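Local structure of cysteine desulfurase (Thermococcus onnurineus, 5B89) at residues K96-V101 against I249-F254; E192-G197 against K223-D228. The protein probably catalyses, with pyridoxal 5'-phosphate as cofactor, the transfer of sulfur from L-cysteine to a sulfur carrier, leaving L-alanine. One frame throughout, in Å; residues are numbered along the deposited sequence.

Contact 1. Residues K96-V101 against I249-F254; sequences KFEEIV and IREEFF
The Phe254 ring meets Glu98 at its edge: CG of Glu98 lies in the ring plane, 4.0 Å from CE2 of Phe254, while the CA of Glu251 in the same turn sits over the centre of one face. Carbonyl O of Glu98 approaches CZ of the ring obliquely at 3.4 Å. The Glu99 carboxylate makes the tie to 249-254 through OE1, which accepts the backbone N of Glu251 at 2.8 Å, on the anti side and 15° out of the carboxylate plane; its OE2 turns back to the N of Lys96, also at 2.8 Å, just before its own 3-10 turn. On the way, CB and CG of Glu99 pass beside the carbonyl O of Ile249. The carbonyl O of Glu99 receives Ile249 N (2.9 Å), extending the antiparallel pairing one residue beyond the start of strand 100-103. With an alanine here, the N-H groups of Lys96 and Glu251 are likely to lose their carboxylate oxygens, weakening the tie between the segments. Farther out, NZ of the extended Lys96 reaches OE2 of Glu251 on its syn side at 2.8 Å, with a weak second bond to OE1. At the inner end, Val101 CG2 packs on Ile249 CD1. With three glutamates gathered here, the lysine is likely to offset their mutual repulsion, while the buried Glu99 carboxylate, gripped by two backbone N-H groups, probably remains ionised.

Contact 2. Residues E192-G197 against K223-D228; sequences EVEELG and KKLHAD
Leu225 turns its CG anti to its own carbonyl carbon (chi1 -67°), and the second torsion then carries CD2 to helix 193-203, where it touches CG1 of Val193 at 3.8 Å and CG of Glu194 at 3.7 Å. In His226 a first torsion of -48° likewise sets the ring beside the backbone N, bringing ND1 to the carbonyl O of Glu194. That oxygen lies at the ring edge, near its plane, but the bond is weak: 3.5 Å long and bent to 138° at the hydrogen. Lys223 O stands over one face of the same ring. The segment 223-226 forms a type I beta turn, closed by His226 N to Lys223 O, and His226 itself has positive phi, which swings the chain on toward strand 229-233. The close approach is possible at Gly197, where a beta carbon would probably clash with the carbonyl O of Leu225, 3.8 Å from Gly197 CA. Beyond the leucine, the extended Glu194 lays its CG against Lys224 O, and a water links that carbonyl (2.7 Å) to Glu194 OE2. The ammonium group of Lys224 is engaged by Glu219 in a salt bridge. Val193 also packs on Phe207 and Val209 of strand 206-210, consistent with Leu225 extending, through Val193, the apolar layer between helix and sheet. Shape fit and apolar packing, rather than charge pairing, thus probably hold the turn against the N-terminal part of helix 193-203, with the Val193 side chain about 11 Å from the bound pyridoxal 5'-phosphate.

The two contacts, with centres about 16 Å apart, illustrate how a central sheet gathers distant parts of a chain. Along the sequence contact 2 falls entirely between the two segments of contact 1. Contact 1 joins the edge strand 100-103 to its antiparallel neighbour 245-249 in the seven-stranded mixed sheet; contact 2 sets helix 193-203 against the turn leading into strand 229-233, the next strand over. They meet directly where Arg250 NH2 forms a salt bridge with Asp228 OD1, 2.8 Å away, and Phe253 packs on that aspartate. Loops at neighbouring strand ends are thus tied together in the cofactor-binding fold of class-V aminotransferases.

Contact 1. Residues K96-V101 against I249-F254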
# COMPACT_ATOMS: atom_id res chain seq x y z
N LYS B 96 -5.79 -12.99 16.75
CA LYS B 96 -6.50 -13.97 15.91
C LYS B 96 -6.30 -13.55 14.46
O LYS B 96 -6.15 -12.34 14.14
CB LYS B 96 -7.98 -13.99 16.20
CG LYS B 96 -8.32 -14.37 17.70
CD LYS B 96 -9.84 -14.38 17.87
CE LYS B 96 -10.29 -14.77 19.30
NZ LYS B 96 -11.77 -15.02 19.28
N PHE B 97 -6.39 -14.54 13.58
CA PHE B 97 -6.35 -14.29 12.09
C PHE B 97 -7.22 -13.17 11.70
O PHE B 97 -6.77 -12.26 10.93
CB PHE B 97 -6.88 -15.60 11.45
CG PHE B 97 -6.88 -15.57 9.92
CD1 PHE B 97 -5.76 -15.93 9.22
CD2 PHE B 97 -8.02 -15.23 9.23
CE1 PHE B 97 -5.81 -15.94 7.82
CE2 PHE B 97 -8.03 -15.20 7.82
CZ PHE B 97 -6.93 -15.59 7.18
N GLU B 98 -8.49 -13.12 12.08
CA GLU B 98 -9.40 -12.15 11.59
C GLU B 98 -9.23 -10.69 12.06
O GLU B 98 -9.88 -9.81 11.58
CB GLU B 98 -10.84 -12.57 11.87
CG GLU B 98 -11.19 -12.80 13.29
CD GLU B 98 -11.03 -14.27 13.65
OE1 GLU B 98 -10.09 -15.04 13.28
OE2 GLU B 98 -11.92 -14.59 14.56
N GLU B 99 -8.34 -10.57 13.04
CA GLU B 99 -8.07 -9.25 13.61
C GLU B 99 -6.92 -8.52 12.88
O GLU B 99 -6.60 -7.38 13.29
CB GLU B 99 -7.69 -9.37 15.08
CG GLU B 99 -8.86 -9.87 15.96
CD GLU B 99 -8.48 -10.26 17.40
OE1 GLU B 99 -9.32 -9.85 18.34
OE2 GLU B 99 -7.41 -10.85 17.63
N ILE B 100 -6.31 -9.18 11.90
CA ILE B 100 -5.18 -8.59 11.13
C ILE B 100 -5.62 -8.02 9.81
O ILE B 100 -6.22 -8.77 9.02
CB ILE B 100 -4.07 -9.58 10.93
CG1 ILE B 100 -3.50 -10.16 12.27
CG2 ILE B 100 -2.98 -9.06 10.03
CD1 ILE B 100 -2.95 -9.06 13.12
N VAL B 101 -5.38 -6.72 9.61
CA VAL B 101 -5.68 -6.04 8.32
C VAL B 101 -4.34 -5.59 7.74
O VAL B 101 -3.51 -4.97 8.42
CB VAL B 101 -6.58 -4.86 8.54
CG1 VAL B 101 -6.86 -3.97 7.31
CG2 VAL B 101 -7.97 -5.30 9.13
N ILE B 249 -7.04 -4.96 14.75
CA ILE B 249 -8.35 -4.52 15.26
C ILE B 249 -8.91 -5.58 16.14
O ILE B 249 -9.24 -6.69 15.70
CB ILE B 249 -9.34 -4.27 14.14
CG1 ILE B 249 -8.81 -3.25 13.10
CG2 ILE B 249 -10.70 -3.88 14.68
CD1 ILE B 249 -9.64 -3.14 11.86
N ARG B 250 -8.95 -5.33 17.46
CA ARG B 250 -9.53 -6.36 18.34
C ARG B 250 -11.04 -6.59 18.04
O ARG B 250 -11.77 -5.69 17.71
CB ARG B 250 -9.35 -5.81 19.78
CG ARG B 250 -9.75 -6.81 20.86
CD ARG B 250 -9.16 -6.61 22.23
NE ARG B 250 -9.85 -5.54 22.74
CZ ARG B 250 -10.91 -5.64 23.58
NH1 ARG B 250 -11.49 -6.83 23.85
NH2 ARG B 250 -11.43 -4.51 24.10
N GLU B 251 -11.35 -7.88 18.10
CA GLU B 251 -12.66 -8.31 17.63
C GLU B 251 -13.86 -7.64 18.25
O GLU B 251 -14.90 -7.47 17.63
CB GLU B 251 -12.77 -9.84 17.73
CG GLU B 251 -12.78 -10.43 19.08
CD GLU B 251 -12.88 -11.97 19.10
OE1 GLU B 251 -13.26 -12.56 18.09
OE2 GLU B 251 -12.54 -12.52 20.15
N GLU B 252 -13.69 -7.21 19.52
CA GLU B 252 -14.72 -6.46 20.08
C GLU B 252 -15.13 -5.19 19.39
O GLU B 252 -16.24 -4.65 19.58
CB GLU B 252 -14.47 -6.25 21.55
CG GLU B 252 -14.01 -4.91 21.97
CD GLU B 252 -14.34 -4.65 23.46
OE1 GLU B 252 -14.86 -3.55 23.82
OE2 GLU B 252 -14.05 -5.56 24.28
N PHE B 253 -14.29 -4.61 18.48
CA PHE B 253 -14.61 -3.49 17.68
C PHE B 253 -15.10 -3.75 16.29
O PHE B 253 -15.39 -2.79 15.58
CB PHE B 253 -13.33 -2.56 17.61
CG PHE B 253 -12.99 -2.03 18.97
CD1 PHE B 253 -13.56 -0.84 19.44
CD2 PHE B 253 -12.18 -2.78 19.79
CE1 PHE B 253 -13.26 -0.41 20.75
CE2 PHE B 253 -11.94 -2.34 21.07
CZ PHE B 253 -12.47 -1.19 21.51
N PHE B 254 -15.32 -5.02 15.93
CA PHE B 254 -15.84 -5.27 14.55
C PHE B 254 -17.21 -4.61 14.33
O PHE B 254 -17.49 -4.27 13.21
CB PHE B 254 -15.89 -6.74 14.31
CG PHE B 254 -14.58 -7.46 14.24
CD1 PHE B 254 -13.31 -6.81 14.12
CD2 PHE B 254 -14.50 -8.85 14.23
CE1 PHE B 254 -12.17 -7.56 13.95
CE2 PHE B 254 -13.35 -9.57 14.10
CZ PHE B 254 -12.15 -8.88 13.94

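Contact 2. Residues E192-G197 against K223-D228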
# COMPACT_ATOMS: atom_id res chain seq x y z
N GLU B 192 6.13 2.57 29.08
CA GLU B 192 5.51 1.53 29.87
C GLU B 192 4.14 1.24 29.31
O GLU B 192 3.16 1.48 29.92
CB GLU B 192 5.43 1.96 31.33
CG GLU B 192 6.79 2.42 31.85
CD GLU B 192 7.12 3.92 31.63
OE1 GLU B 192 6.55 4.62 30.77
OE2 GLU B 192 8.01 4.38 32.35
N VAL B 193 4.14 0.71 28.11
CA VAL B 193 2.89 0.46 27.42
C VAL B 193 1.92 -0.50 28.13
O VAL B 193 0.75 -0.29 28.09
CB VAL B 193 3.12 0.07 25.95
CG1 VAL B 193 1.81 -0.21 25.28
CG2 VAL B 193 3.79 1.18 25.20
N GLU B 194 2.44 -1.50 28.77
CA GLU B 194 1.57 -2.40 29.47
C GLU B 194 0.82 -1.67 30.56
O GLU B 194 -0.33 -1.84 30.72
CB GLU B 194 2.35 -3.57 30.03
CG GLU B 194 3.05 -4.40 28.98
CD GLU B 194 3.95 -5.41 29.63
OE1 GLU B 194 5.11 -5.46 29.25
OE2 GLU B 194 3.47 -6.08 30.57
N GLU B 195 1.52 -0.82 31.28
CA GLU B 195 0.90 -0.06 32.34
C GLU B 195 -0.08 0.97 31.83
O GLU B 195 -1.11 1.11 32.39
CB GLU B 195 1.94 0.59 33.23
CG GLU B 195 1.35 1.24 34.47
CD GLU B 195 0.55 0.28 35.38
OE1 GLU B 195 0.90 -0.88 35.52
OE2 GLU B 195 -0.45 0.73 35.91
N LEU B 196 0.27 1.66 30.76
CA LEU B 196 -0.62 2.62 30.16
C LEU B 196 -1.90 1.87 29.67
O LEU B 196 -3.02 2.41 29.79
CB LEU B 196 0.07 3.35 28.97
CG LEU B 196 1.24 4.24 29.44
CD1 LEU B 196 2.06 4.64 28.24
CD2 LEU B 196 0.66 5.50 30.03
N GLY B 197 -1.74 0.70 29.07
CA GLY B 197 -2.86 -0.09 28.60
C GLY B 197 -3.74 -0.54 29.74
O GLY B 197 -4.95 -0.61 29.57
N LYS B 223 -2.24 -8.87 23.68
CA LYS B 223 -2.85 -9.24 25.03
C LYS B 223 -2.06 -8.56 26.19
O LYS B 223 -2.69 -7.84 27.04
CB LYS B 223 -2.82 -10.75 25.18
CG LYS B 223 -3.57 -11.54 24.07
CD LYS B 223 -3.44 -13.09 24.05
CE LYS B 223 -2.56 -13.68 22.90
NZ LYS B 223 -1.20 -14.25 23.32
N LYS B 224 -0.75 -8.66 26.16
CA LYS B 224 0.11 -8.11 27.17
C LYS B 224 0.02 -6.62 27.19
O LYS B 224 0.06 -6.00 28.24
CB LYS B 224 1.55 -8.50 27.01
CG LYS B 224 1.75 -9.96 27.14
CD LYS B 224 3.18 -10.34 27.24
CE LYS B 224 3.21 -11.87 27.21
NZ LYS B 224 4.64 -12.25 27.31
N LEU B 225 -0.15 -5.97 26.02
CA LEU B 225 -0.20 -4.55 25.93
C LEU B 225 -1.60 -3.97 26.15
O LEU B 225 -1.80 -2.77 26.14
CB LEU B 225 0.30 -4.13 24.54
CG LEU B 225 1.77 -4.40 24.28
CD1 LEU B 225 2.08 -3.93 22.84
CD2 LEU B 225 2.79 -3.84 25.32
N HIS B 226 -2.59 -4.87 26.24
CA HIS B 226 -3.99 -4.44 26.32
C HIS B 226 -4.47 -3.58 25.20
O HIS B 226 -5.30 -2.72 25.28
CB HIS B 226 -4.33 -3.72 27.66
CG HIS B 226 -3.83 -4.44 28.88
ND1 HIS B 226 -2.67 -4.14 29.58
CD2 HIS B 226 -4.34 -5.57 29.42
CE1 HIS B 226 -2.54 -5.04 30.56
NE2 HIS B 226 -3.54 -5.90 30.48
N ALA B 227 -3.91 -3.88 24.01
CA ALA B 227 -4.26 -3.12 22.81
C ALA B 227 -5.66 -3.43 22.24
O ALA B 227 -6.03 -4.56 22.15
CB ALA B 227 -3.18 -3.40 21.70
N ASP B 228 -6.33 -2.36 21.87
CA ASP B 228 -7.54 -2.44 21.07
C ASP B 228 -7.22 -2.28 19.55
O ASP B 228 -7.86 -2.92 18.72
CB ASP B 228 -8.54 -1.40 21.49
CG ASP B 228 -9.03 -1.66 22.97
OD1 ASP B 228 -9.34 -2.81 23.29
OD2 ASP B 228 -9.02 -0.64 23.67
O HOH W 1 0.65 -6.93 30.75
O HOH W 2 -6.29 -1.02 27.21